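Local coordinates for flagellar brake protein YcgR (Escherichia coli, PDB 5Y6F) that brakes the flagellar motor when bound to cyclic di-GMP, binding motor components so that swimming and swarming slow as the second messenger rises, at residues 114-119 and 146-151; 127-132 and 141-146; 184-189 and 209-214. All blocks are in the same frame, centred on the assembly; numbering follows the deposited sequence.

Contact 1: residues 114-119 and 146-151; sequences RRYFRI and LSLGGM. With C2E (9,9'-[(2R,3R,3aS,5S,7aR,9R,10R,10aS,12S,14aR)-3,5,10,12-tetrahydroxy-5,12-dioxidooctahydro-2H,7H-difuro[3,2-d:3',2'-j][1,3,7,9,2,8]tetraoxadiphosphacyclododecine-2,9-diyl]bis(2-amino-1,9-dihydro-6H-purin-6-one)), chain C; SO4 (sulfate ion), chain B.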
# COMPACT_ATOMS: atom_id res chain seq x y z
N ARG A 114 -1.08 9.33 6.37
CA ARG A 114 -2.54 9.37 6.21
C ARG A 114 -3.21 9.99 7.43
O ARG A 114 -3.04 9.50 8.56
CB ARG A 114 -3.08 7.96 5.95
CG ARG A 114 -2.45 7.37 4.66
CD ARG A 114 -2.83 5.91 4.51
NE ARG A 114 -2.41 5.44 3.22
CZ ARG A 114 -2.63 4.22 2.79
NH1 ARG A 114 -3.30 3.37 3.58
NH2 ARG A 114 -2.19 3.87 1.59
N ARG A 115 -3.94 11.07 7.22
CA ARG A 115 -4.65 11.73 8.32
C ARG A 115 -5.91 10.99 8.69
O ARG A 115 -6.35 11.07 9.83
CB ARG A 115 -5.06 13.15 7.94
CG ARG A 115 -3.92 14.02 7.40
CD ARG A 115 -4.43 15.20 6.53
NE ARG A 115 -4.91 14.67 5.25
CZ ARG A 115 -5.35 15.42 4.24
NH1 ARG A 115 -5.37 16.74 4.35
NH2 ARG A 115 -5.81 14.83 3.13
N TYR A 116 -6.49 10.27 7.73
CA TYR A 116 -7.82 9.71 7.92
C TYR A 116 -7.75 8.20 7.86
O TYR A 116 -6.89 7.61 7.18
CB TYR A 116 -8.82 10.23 6.86
CG TYR A 116 -8.82 11.74 6.67
CD1 TYR A 116 -9.14 12.59 7.73
CD2 TYR A 116 -8.54 12.31 5.42
CE1 TYR A 116 -9.15 13.96 7.58
CE2 TYR A 116 -8.52 13.67 5.25
CZ TYR A 116 -8.83 14.50 6.34
OH TYR A 116 -8.83 15.87 6.21
N PHE A 117 -8.64 7.59 8.60
CA PHE A 117 -8.78 6.14 8.62
C PHE A 117 -9.44 5.68 7.32
O PHE A 117 -10.38 6.33 6.82
CB PHE A 117 -9.66 5.77 9.82
CG PHE A 117 -10.26 4.40 9.76
CD1 PHE A 117 -9.49 3.27 9.95
CD2 PHE A 117 -11.66 4.26 9.66
CE1 PHE A 117 -10.09 2.00 9.95
CE2 PHE A 117 -12.27 3.01 9.65
CZ PHE A 117 -11.49 1.88 9.80
N ARG A 118 -8.93 4.55 6.79
CA ARG A 118 -9.45 3.95 5.56
C ARG A 118 -10.10 2.61 5.88
O ARG A 118 -9.49 1.76 6.54
CB ARG A 118 -8.34 3.75 4.55
CG ARG A 118 -7.60 5.04 4.22
CD ARG A 118 -6.71 4.87 2.98
NE ARG A 118 -6.01 6.14 2.68
CZ ARG A 118 -5.28 6.35 1.58
NH1 ARG A 118 -5.13 5.37 0.64
NH2 ARG A 118 -4.74 7.55 1.39
N ILE A 119 -11.32 2.43 5.43
CA ILE A 119 -12.01 1.18 5.63
C ILE A 119 -12.20 0.52 4.27
O ILE A 119 -12.44 1.21 3.26
CB ILE A 119 -13.35 1.38 6.35
CG1 ILE A 119 -13.93 0.02 6.75
CG2 ILE A 119 -14.34 2.18 5.53
CD1 ILE A 119 -14.58 0.09 8.10
N LEU A 146 -12.35 3.40 1.43
CA LEU A 146 -13.05 4.66 1.63
C LEU A 146 -12.47 5.33 2.85
O LEU A 146 -12.23 4.69 3.87
CB LEU A 146 -14.55 4.43 1.87
CG LEU A 146 -15.38 5.69 2.00
CD1 LEU A 146 -15.26 6.46 0.71
CD2 LEU A 146 -16.84 5.35 2.31
N SER A 147 -12.25 6.63 2.74
CA SER A 147 -11.78 7.46 3.83
C SER A 147 -12.52 8.78 3.71
O SER A 147 -13.19 9.05 2.72
CB SER A 147 -10.28 7.68 3.77
OG SER A 147 -9.93 8.75 2.91
N LEU A 148 -12.37 9.62 4.73
CA LEU A 148 -13.02 10.93 4.70
C LEU A 148 -12.57 11.79 3.52
O LEU A 148 -13.31 12.67 3.11
CB LEU A 148 -12.71 11.66 6.00
CG LEU A 148 -13.68 12.69 6.53
CD1 LEU A 148 -14.97 11.99 6.76
CD2 LEU A 148 -13.11 13.23 7.82
N GLY A 149 -11.39 11.56 2.97
CA GLY A 149 -10.90 12.45 1.95
C GLY A 149 -10.84 11.86 0.56
O GLY A 149 -10.39 12.53 -0.38
N GLY A 150 -11.32 10.63 0.39
CA GLY A 150 -11.17 9.99 -0.91
C GLY A 150 -11.52 8.53 -0.87
O GLY A 150 -12.17 8.04 0.06
N MET A 151 -11.08 7.84 -1.91
CA MET A 151 -11.57 6.51 -2.15
C MET A 151 -10.62 5.83 -3.10
O MET A 151 -10.00 6.48 -3.95
CB MET A 151 -13.01 6.56 -2.73
CG MET A 151 -13.07 7.26 -4.10
SD MET A 151 -14.63 7.12 -5.04
CE MET A 151 -15.74 6.49 -3.79
P1 C2E C . -4.44 11.12 3.42
O2P C2E C . -4.92 9.61 3.65
O1P C2E C . -4.46 11.86 4.70
O5' C2E C . -3.02 11.10 2.72
C5' C2E C . -2.33 12.34 2.76
C4' C2E C . -1.28 12.46 1.66
O4' C2E C . -0.25 11.50 1.85
C3' C2E C . -1.85 12.17 0.27
O3' C2E C . -2.32 13.35 -0.37
C2' C2E C . -0.64 11.63 -0.49
O2' C2E C . 0.20 12.72 -0.81
C1' C2E C . 0.10 10.85 0.62
N9 C2E C . -0.24 9.43 0.67
C8 C2E C . -1.06 8.83 1.59
N7 C2E C . -1.12 7.55 1.34
C5 C2E C . -0.34 7.27 0.24
C6 C2E C . -0.02 6.11 -0.49
O6 C2E C . -0.42 4.98 -0.23
N1 C2E C . 0.80 6.24 -1.53
C2 C2E C . 1.27 7.44 -1.90
N2 C2E C . 2.06 7.47 -2.99
N3 C2E C . 0.99 8.53 -1.26
C4 C2E C . 0.21 8.48 -0.18
P11 C2E C . -3.33 13.24 -1.66
O21 C2E C . -2.67 12.18 -2.63
O11 C2E C . -3.52 14.61 -2.18
O5A C2E C . -4.72 12.58 -1.16
C5A C2E C . -5.53 13.32 -0.26
C4A C2E C . -6.56 12.37 0.34
O4A C2E C . -7.16 11.59 -0.69
C3A C2E C . -5.90 11.30 1.23
O3A C2E C . -5.50 11.88 2.46
C2A C2E C . -7.05 10.31 1.40
O2A C2E C . -7.90 10.80 2.41
C1A C2E C . -7.71 10.45 -0.01
N91 C2E C . -7.31 9.35 -0.83
C81 C2E C . -6.39 9.41 -1.84
N71 C2E C . -6.25 8.22 -2.38
C51 C2E C . -7.10 7.37 -1.72
C61 C2E C . -7.34 6.04 -1.83
O61 C2E C . -6.76 5.36 -2.67
N11 C2E C . -8.20 5.52 -0.97
C21 C2E C . -8.83 6.27 -0.05
N21 C2E C . -9.73 5.66 0.79
N31 C2E C . -8.60 7.52 0.08
C41 C2E C . -7.75 8.07 -0.72
S SO4 B . -5.06 3.85 7.64
O1 SO4 B . -3.87 3.40 8.44
O2 SO4 B . -6.38 3.27 8.11
O3 SO4 B . -4.82 3.58 6.17
O4 SO4 B . -5.13 5.31 7.91
O HOH W 1 -11.71 8.55 7.30
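Ile119 and Leu146 form an antiparallel hydrogen-bonded pair, with Ile119 N giving its hydrogen to Leu146 O at 2.9 Å and Leu146 N returning one to Ile119 O, while Ser147 to Gly150 form a type I beta turn that follows the bridge. At the turn, Leu148 CB sits over one face of the Tyr116 ring, 4.2 Å from its centroid, a CH-pi contact in which the two side chains cross at about a right angle. A water accepts from Leu148 N and donates to Phe117 O. Ser147 OG accepts from Gly149 N, an ST turn, and also shares a hydrogen bond with C2E O2A at 2.9 Å. The PilZ signature motifs RxxxR (Arg114 to Arg118) and D/NxSxxG (Asp145, Ser147, Gly150) both contact cyclic di-GMP here. Arg115 takes one phosphate oxygen twice, its N lying 2.7 Å and its NE 2.9 Å from C2E O1P. Arg114 reads a guanine at its edge, NE meeting C2E N7 nearly straight (172°) and NH2 meeting C2E O6. The straight chain of Arg118 carries its guanidinium out over the other guanine, with Arg114 NE over the opposite face; its NH2 bonds C2E O2P at 3.1 Å and O6 of a second cyclic di-GMP. A leucine here would probably leave that phosphate oxygen and the second ligand's O6 without this donor, and the guanine and Arg114 without the flat group between them.

Contact 2: residues 127-132 and 141-146; sequences YFCQTK and FRLYDL. With C2E (9,9'-[(2R,3R,3aS,5S,7aR,9R,10R,10aS,12S,14aR)-3,5,10,12-tetrahydroxy-5,12-dioxidooctahydro-2H,7H-difuro[3,2-d:3',2'-j][1,3,7,9,2,8]tetraoxadiphosphacyclododecine-2,9-diyl]bis(2-amino-1,9-dihydro-6H-purin-6-one)), chain C.
Tyr127 O receives the hydrogen of Leu143 N at 3.0 Å, and Arg142 CA adds a CA-H...O contact to the same oxygen. Two residues on, Cys129 and Phe141 make an antiparallel hydrogen-bonded pair of unequal bonds: Phe141 N reaches Cys129 O at 3.1 Å, whereas the return bond from Cys129 N to Phe141 O is weak. Phe128 and Arg142 form the non-hydrogen-bonded pair between them, and their backbones are satisfied on the outer sides, Phe128 by Asn175 and Arg142 by Leu154. This is the hairpin of strands 128-132 and 138-147 in the PilZ beta-barrel, with the segment axes 125° apart. On the buried face, Cys129 CB comes to 3.3 Å from Phe141 CE1, and its sulfur lies obliquely to that ring. Phe141 CG stands between the backbone N and the carbonyl carbon (chi1 49°), which turns the ring toward Cys129. Cys129 SG also touches Leu143 CB, and Leu143 CD2 meets the edge of the Tyr127 ring; the phenol OH of Tyr127 is hydrogen-bonded to Trp179 NE1. Farther along, Tyr144 and Asp145 form a classic beta bulge opposite Gly152. Asp145 OD1 accepts two bonds from one guanine, from C2E N11 at 2.8 Å and C2E N21 at 2.9 Å, while OD2 has a long, weak ion pair with Arg208.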
# COMPACT_ATOMS: atom_id res chain seq x y z
N TYR A 127 -19.58 -2.75 -4.28
CA TYR A 127 -20.22 -1.45 -4.49
C TYR A 127 -19.79 -0.85 -5.83
O TYR A 127 -18.59 -0.86 -6.16
CB TYR A 127 -19.86 -0.48 -3.35
CG TYR A 127 -20.16 -0.98 -1.94
CD1 TYR A 127 -21.19 -1.89 -1.70
CD2 TYR A 127 -19.40 -0.54 -0.85
CE1 TYR A 127 -21.45 -2.35 -0.41
CE2 TYR A 127 -19.65 -0.99 0.44
CZ TYR A 127 -20.68 -1.90 0.65
OH TYR A 127 -20.93 -2.34 1.93
N PHE A 128 -20.76 -0.30 -6.57
CA PHE A 128 -20.57 0.21 -7.92
C PHE A 128 -20.41 1.73 -7.95
O PHE A 128 -20.92 2.44 -7.09
CB PHE A 128 -21.75 -0.17 -8.83
CG PHE A 128 -21.88 -1.65 -9.10
CD1 PHE A 128 -20.89 -2.54 -8.71
CD2 PHE A 128 -23.01 -2.14 -9.77
CE1 PHE A 128 -21.02 -3.90 -8.96
CE2 PHE A 128 -23.15 -3.49 -10.04
CZ PHE A 128 -22.15 -4.37 -9.63
N CYS A 129 -19.69 2.21 -8.96
CA CYS A 129 -19.47 3.63 -9.19
C CYS A 129 -19.40 3.88 -10.69
O CYS A 129 -19.12 2.97 -11.48
CB CYS A 129 -18.19 4.13 -8.51
SG CYS A 129 -17.77 3.45 -6.84
N GLN A 130 -19.66 5.13 -11.09
CA GLN A 130 -19.72 5.42 -12.52
C GLN A 130 -19.62 6.92 -12.75
O GLN A 130 -20.05 7.72 -11.91
CB GLN A 130 -21.01 4.91 -13.13
CG GLN A 130 -22.16 5.82 -12.82
CD GLN A 130 -23.39 5.46 -13.62
OE1 GLN A 130 -23.40 4.46 -14.33
NE2 GLN A 130 -24.43 6.28 -13.50
N THR A 131 -19.07 7.30 -13.90
CA THR A 131 -18.91 8.69 -14.32
C THR A 131 -18.69 8.71 -15.82
O THR A 131 -18.17 7.75 -16.40
CB THR A 131 -17.72 9.40 -13.62
OG1 THR A 131 -16.56 9.38 -14.47
CG2 THR A 131 -17.36 8.71 -12.33
N LYS A 132 -19.09 9.81 -16.45
CA LYS A 132 -18.79 9.98 -17.86
C LYS A 132 -17.40 10.61 -18.04
O LYS A 132 -16.81 11.15 -17.10
CB LYS A 132 -19.86 10.83 -18.54
CG LYS A 132 -21.15 10.06 -18.77
CD LYS A 132 -21.84 10.44 -20.09
CE LYS A 132 -22.88 9.39 -20.47
NZ LYS A 132 -23.58 9.68 -21.75
N PHE A 141 -16.46 1.48 -12.13
CA PHE A 141 -15.46 0.77 -11.35
C PHE A 141 -16.04 0.36 -10.00
O PHE A 141 -17.11 0.82 -9.58
CB PHE A 141 -14.20 1.62 -11.18
CG PHE A 141 -14.48 3.04 -10.74
CD1 PHE A 141 -14.74 3.33 -9.41
CD2 PHE A 141 -14.47 4.08 -11.66
CE1 PHE A 141 -14.99 4.63 -9.00
CE2 PHE A 141 -14.72 5.38 -11.25
CZ PHE A 141 -14.98 5.65 -9.92
N ARG A 142 -15.31 -0.52 -9.32
CA ARG A 142 -15.72 -1.11 -8.05
C ARG A 142 -14.97 -0.42 -6.90
O ARG A 142 -13.73 -0.36 -6.89
CB ARG A 142 -15.44 -2.62 -8.10
CG ARG A 142 -15.39 -3.40 -6.80
CD ARG A 142 -15.20 -4.92 -7.09
NE ARG A 142 -13.96 -5.26 -7.82
CZ ARG A 142 -13.88 -5.67 -9.10
NH1 ARG A 142 -14.99 -5.81 -9.84
NH2 ARG A 142 -12.70 -5.96 -9.65
N LEU A 143 -15.72 0.11 -5.95
CA LEU A 143 -15.10 0.74 -4.80
C LEU A 143 -14.29 -0.28 -4.02
O LEU A 143 -14.77 -1.39 -3.78
CB LEU A 143 -16.15 1.34 -3.89
CG LEU A 143 -15.49 2.10 -2.76
CD1 LEU A 143 -15.22 3.49 -3.29
CD2 LEU A 143 -16.40 2.09 -1.55
N TYR A 144 -13.07 0.11 -3.66
CA TYR A 144 -12.12 -0.72 -2.93
C TYR A 144 -11.98 -0.31 -1.47
O TYR A 144 -12.06 -1.17 -0.59
CB TYR A 144 -10.73 -0.67 -3.60
CG TYR A 144 -9.64 -1.44 -2.86
CD1 TYR A 144 -9.57 -2.84 -2.93
CD2 TYR A 144 -8.67 -0.79 -2.12
CE1 TYR A 144 -8.58 -3.54 -2.28
CE2 TYR A 144 -7.67 -1.48 -1.46
CZ TYR A 144 -7.63 -2.86 -1.54
OH TYR A 144 -6.63 -3.54 -0.88
N ASP A 145 -11.72 0.97 -1.19
CA ASP A 145 -11.72 1.43 0.19
C ASP A 145 -12.16 2.89 0.22
O ASP A 145 -12.33 3.54 -0.83
CB ASP A 145 -10.35 1.20 0.85
CG ASP A 145 -9.23 2.08 0.29
OD1 ASP A 145 -9.50 3.08 -0.41
OD2 ASP A 145 -8.06 1.76 0.57
N LEU A 146 -12.35 3.40 1.43
CA LEU A 146 -13.05 4.66 1.63
C LEU A 146 -12.47 5.33 2.85
O LEU A 146 -12.23 4.69 3.87
CB LEU A 146 -14.55 4.43 1.87
CG LEU A 146 -15.38 5.69 2.00
CD1 LEU A 146 -15.26 6.46 0.71
CD2 LEU A 146 -16.84 5.35 2.31
P1 C2E C . -4.44 11.12 3.42
O2P C2E C . -4.92 9.61 3.65
O1P C2E C . -4.46 11.86 4.70
O5' C2E C . -3.02 11.10 2.72
C5' C2E C . -2.33 12.34 2.76
C4' C2E C . -1.28 12.46 1.66
O4' C2E C . -0.25 11.50 1.85
C3' C2E C . -1.85 12.17 0.27
O3' C2E C . -2.32 13.35 -0.37
C2' C2E C . -0.64 11.63 -0.49
O2' C2E C . 0.20 12.72 -0.81
C1' C2E C . 0.10 10.85 0.62
N9 C2E C . -0.24 9.43 0.67
C8 C2E C . -1.06 8.83 1.59
N7 C2E C . -1.12 7.55 1.34
C5 C2E C . -0.34 7.27 0.24
C6 C2E C . -0.02 6.11 -0.49
O6 C2E C . -0.42 4.98 -0.23
N1 C2E C . 0.80 6.24 -1.53
C2 C2E C . 1.27 7.44 -1.90
N2 C2E C . 2.06 7.47 -2.99
N3 C2E C . 0.99 8.53 -1.26
C4 C2E C . 0.21 8.48 -0.18
P11 C2E C . -3.33 13.24 -1.66
O21 C2E C . -2.67 12.18 -2.63
O11 C2E C . -3.52 14.61 -2.18
O5A C2E C . -4.72 12.58 -1.16
C5A C2E C . -5.53 13.32 -0.26
C4A C2E C . -6.56 12.37 0.34
O4A C2E C . -7.16 11.59 -0.69
C3A C2E C . -5.90 11.30 1.23
O3A C2E C . -5.50 11.88 2.46
C2A C2E C . -7.05 10.31 1.40
O2A C2E C . -7.90 10.80 2.41
C1A C2E C . -7.71 10.45 -0.01
N91 C2E C . -7.31 9.35 -0.83
C81 C2E C . -6.39 9.41 -1.84
N71 C2E C . -6.25 8.22 -2.38
C51 C2E C . -7.10 7.37 -1.72
C61 C2E C . -7.34 6.04 -1.83
O61 C2E C . -6.76 5.36 -2.67
N11 C2E C . -8.20 5.52 -0.97
C21 C2E C . -8.83 6.27 -0.05
N21 C2E C . -9.73 5.66 0.79
N31 C2E C . -8.60 7.52 0.08
C41 C2E C . -7.75 8.07 -0.72

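Contact 3: residues 184-189 and 209-214; sequences FDAQLI and LSFRFL. With C2E (9,9'-[(2R,3R,3aS,5S,7aR,9R,10R,10aS,12S,14aR)-3,5,10,12-tetrahydroxy-5,12-dioxidooctahydro-2H,7H-difuro[3,2-d:3',2'-j][1,3,7,9,2,8]tetraoxadiphosphacyclododecine-2,9-diyl]bis(2-amino-1,9-dihydro-6H-purin-6-one)), chain C.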
# COMPACT_ATOMS: atom_id res chain seq x y z
N PHE A 184 -19.31 12.74 -5.71
CA PHE A 184 -18.25 13.64 -5.28
C PHE A 184 -17.53 14.26 -6.47
O PHE A 184 -17.47 13.68 -7.57
CB PHE A 184 -17.22 12.90 -4.40
CG PHE A 184 -17.84 11.95 -3.41
CD1 PHE A 184 -18.24 12.40 -2.16
CD2 PHE A 184 -18.02 10.62 -3.73
CE1 PHE A 184 -18.82 11.52 -1.26
CE2 PHE A 184 -18.59 9.74 -2.82
CZ PHE A 184 -19.00 10.20 -1.59
N ASP A 185 -17.00 15.47 -6.26
CA ASP A 185 -15.96 16.06 -7.11
C ASP A 185 -14.63 15.42 -6.72
O ASP A 185 -14.05 15.77 -5.69
CB ASP A 185 -15.90 17.57 -6.93
CG ASP A 185 -16.81 18.36 -7.87
OD1 ASP A 185 -17.44 17.78 -8.80
OD2 ASP A 185 -16.90 19.59 -7.67
N ALA A 186 -14.12 14.48 -7.53
CA ALA A 186 -12.90 13.77 -7.20
C ALA A 186 -11.83 13.96 -8.28
O ALA A 186 -12.15 14.18 -9.46
CB ALA A 186 -13.20 12.28 -7.00
N GLN A 187 -10.55 13.88 -7.88
CA GLN A 187 -9.43 13.95 -8.81
C GLN A 187 -8.65 12.64 -8.85
O GLN A 187 -8.22 12.13 -7.80
CB GLN A 187 -8.48 15.10 -8.47
CG GLN A 187 -7.37 15.28 -9.51
CD GLN A 187 -6.39 16.38 -9.17
OE1 GLN A 187 -6.36 16.89 -8.05
NE2 GLN A 187 -5.56 16.76 -10.15
N LEU A 188 -8.46 12.10 -10.05
CA LEU A 188 -7.70 10.87 -10.23
C LEU A 188 -6.25 11.16 -9.88
O LEU A 188 -5.55 11.83 -10.64
CB LEU A 188 -7.84 10.37 -11.66
CG LEU A 188 -6.88 9.22 -12.00
CD1 LEU A 188 -7.13 8.08 -11.02
CD2 LEU A 188 -7.01 8.73 -13.46
N ILE A 189 -5.80 10.73 -8.72
CA ILE A 189 -4.47 11.13 -8.29
C ILE A 189 -3.43 10.05 -8.50
O ILE A 189 -2.23 10.36 -8.55
CB ILE A 189 -4.44 11.58 -6.82
CG1 ILE A 189 -4.85 10.42 -5.91
CG2 ILE A 189 -5.32 12.81 -6.62
CD1 ILE A 189 -5.02 10.81 -4.48
N LEU A 209 -7.33 2.60 -9.01
CA LEU A 209 -7.41 4.06 -9.03
C LEU A 209 -7.46 4.61 -7.61
O LEU A 209 -8.02 4.00 -6.69
CB LEU A 209 -8.64 4.56 -9.77
CG LEU A 209 -8.77 4.26 -11.28
CD1 LEU A 209 -8.70 2.78 -11.50
CD2 LEU A 209 -10.08 4.82 -11.85
N SER A 210 -6.91 5.81 -7.44
CA SER A 210 -6.91 6.51 -6.17
C SER A 210 -7.50 7.90 -6.42
O SER A 210 -7.03 8.62 -7.30
CB SER A 210 -5.50 6.61 -5.61
OG SER A 210 -5.07 5.45 -4.89
N PHE A 211 -8.56 8.24 -5.68
CA PHE A 211 -9.27 9.50 -5.84
C PHE A 211 -9.18 10.28 -4.55
O PHE A 211 -9.43 9.72 -3.48
CB PHE A 211 -10.74 9.29 -6.20
CG PHE A 211 -10.97 8.88 -7.62
CD1 PHE A 211 -11.03 9.83 -8.63
CD2 PHE A 211 -11.11 7.54 -7.95
CE1 PHE A 211 -11.23 9.46 -9.93
CE2 PHE A 211 -11.33 7.14 -9.28
CZ PHE A 211 -11.39 8.11 -10.27
N ARG A 212 -8.84 11.56 -4.66
CA ARG A 212 -9.06 12.48 -3.56
C ARG A 212 -10.30 13.30 -3.89
O ARG A 212 -10.45 13.76 -5.03
CB ARG A 212 -7.86 13.40 -3.36
CG ARG A 212 -7.56 14.40 -4.50
CD ARG A 212 -6.46 15.37 -4.01
NE ARG A 212 -5.93 16.19 -5.07
CZ ARG A 212 -4.63 16.32 -5.33
NH1 ARG A 212 -3.71 15.69 -4.59
NH2 ARG A 212 -4.24 17.11 -6.34
N PHE A 213 -11.19 13.46 -2.90
CA PHE A 213 -12.42 14.24 -3.12
C PHE A 213 -12.12 15.74 -3.15
O PHE A 213 -11.34 16.24 -2.34
CB PHE A 213 -13.46 14.01 -2.03
CG PHE A 213 -13.95 12.61 -1.91
CD1 PHE A 213 -14.17 11.83 -3.03
CD2 PHE A 213 -14.21 12.07 -0.67
CE1 PHE A 213 -14.64 10.53 -2.89
CE2 PHE A 213 -14.69 10.78 -0.53
CZ PHE A 213 -14.89 10.01 -1.64
N LEU A 214 -12.76 16.44 -4.07
CA LEU A 214 -12.75 17.89 -4.13
C LEU A 214 -14.12 18.43 -3.74
O LEU A 214 -15.13 17.73 -3.88
CB LEU A 214 -12.36 18.38 -5.53
CG LEU A 214 -10.97 18.99 -5.77
CD1 LEU A 214 -10.58 19.97 -4.63
CD2 LEU A 214 -9.89 17.94 -6.01
P1 C2E C . -4.44 11.12 3.42
O2P C2E C . -4.92 9.61 3.65
O1P C2E C . -4.46 11.86 4.70
O5' C2E C . -3.02 11.10 2.72
C5' C2E C . -2.33 12.34 2.76
C4' C2E C . -1.28 12.46 1.66
O4' C2E C . -0.25 11.50 1.85
C3' C2E C . -1.85 12.17 0.27
O3' C2E C . -2.32 13.35 -0.37
C2' C2E C . -0.64 11.63 -0.49
O2' C2E C . 0.20 12.72 -0.81
C1' C2E C . 0.10 10.85 0.62
N9 C2E C . -0.24 9.43 0.67
C8 C2E C . -1.06 8.83 1.59
N7 C2E C . -1.12 7.55 1.34
C5 C2E C . -0.34 7.27 0.24
C6 C2E C . -0.02 6.11 -0.49
O6 C2E C . -0.42 4.98 -0.23
N1 C2E C . 0.80 6.24 -1.53
C2 C2E C . 1.27 7.44 -1.90
N2 C2E C . 2.06 7.47 -2.99
N3 C2E C . 0.99 8.53 -1.26
C4 C2E C . 0.21 8.48 -0.18
P11 C2E C . -3.33 13.24 -1.66
O21 C2E C . -2.67 12.18 -2.63
O11 C2E C . -3.52 14.61 -2.18
O5A C2E C . -4.72 12.58 -1.16
C5A C2E C . -5.53 13.32 -0.26
C4A C2E C . -6.56 12.37 0.34
O4A C2E C . -7.16 11.59 -0.69
C3A C2E C . -5.90 11.30 1.23
O3A C2E C . -5.50 11.88 2.46
C2A C2E C . -7.05 10.31 1.40
O2A C2E C . -7.90 10.80 2.41
C1A C2E C . -7.71 10.45 -0.01
N91 C2E C . -7.31 9.35 -0.83
C81 C2E C . -6.39 9.41 -1.84
N71 C2E C . -6.25 8.22 -2.38
C51 C2E C . -7.10 7.37 -1.72
C61 C2E C . -7.34 6.04 -1.83
O61 C2E C . -6.76 5.36 -2.67
N11 C2E C . -8.20 5.52 -0.97
C21 C2E C . -8.83 6.27 -0.05
N21 C2E C . -9.73 5.66 0.79
N31 C2E C . -8.60 7.52 0.08
C41 C2E C . -7.75 8.07 -0.72
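Two neighbouring antiparallel strands of the PilZ beta-barrel, 181-193 and 207-214, pair here, one face packing into the hydrophobic interior and the other carrying Arg212, and through it a bond to cyclic di-GMP. Gln187 and Arg212 are a hydrogen-bonded pair, with Gln187 N bonding Arg212 O at 2.9 Å and Arg212 N completing it through Gln187 O. Non-hydrogen-bonded pairs lie on both sides, Ala186 with Phe213 and Leu188 with Phe211. Beyond Leu188, Ile189 N bonds Ser210 O. On the inner face the Phe184 and Phe213 rings stack face to face, their centroids 4.1 Å apart and their planes at 20°, and Leu224 of helix 218-240 touches both. Ala186 CB meets the edge of the Phe213 ring and also packs on Phe211 CD1 at 3.7 Å, while Leu188 CB touches Phe211 CE1.

On the other face, which holds Gln187 and Arg212, the two side chains run side by side, pointing the same way, but with amide and guanidinium planes 71° apart. Gln187 OE1 takes Arg212 NH2 at 2.7 Å from above its carbonyl plane, with a weak second bond from NE; the amide nitrogen is held by Gly166 O. Ile189 CG2 covers one face of the guanidinium. These contacts are consistent with holding the guanidinium where NH1 meets the phosphate, and Ile189 CD1 lies against the ligand at 3.3 Å from C2E C81. Nearby, Ser210 OG donates to the guanine oxygen C2E O61 at 2.8 Å, and Arg212 NH1 donates a hydrogen bond to the phosphate oxygen C2E O11 at 2.6 Å.

Followed from the N terminus, the chain leaves strand 108-111, enters the arginine-rich loop and opens contact 1, which closes only when strand 138-147 reaches its end and turns into 150-154. Contact 2 is nested within that loop: its hairpin opens and folds back before contact 1 is complete, and Leu146 belongs to both. Contact 3 follows in series, bringing strand 207-214 back beside 181-193. Segment 146-151 joins contact 1 to contact 3, with Gly149 O and Met151 O making probable hydrogen bonds to Phe213 N and Phe211 N. Contacts 2 and 3 meet within the barrel through Phe141 and Phe211, and all three touch the same cyclic di-GMP.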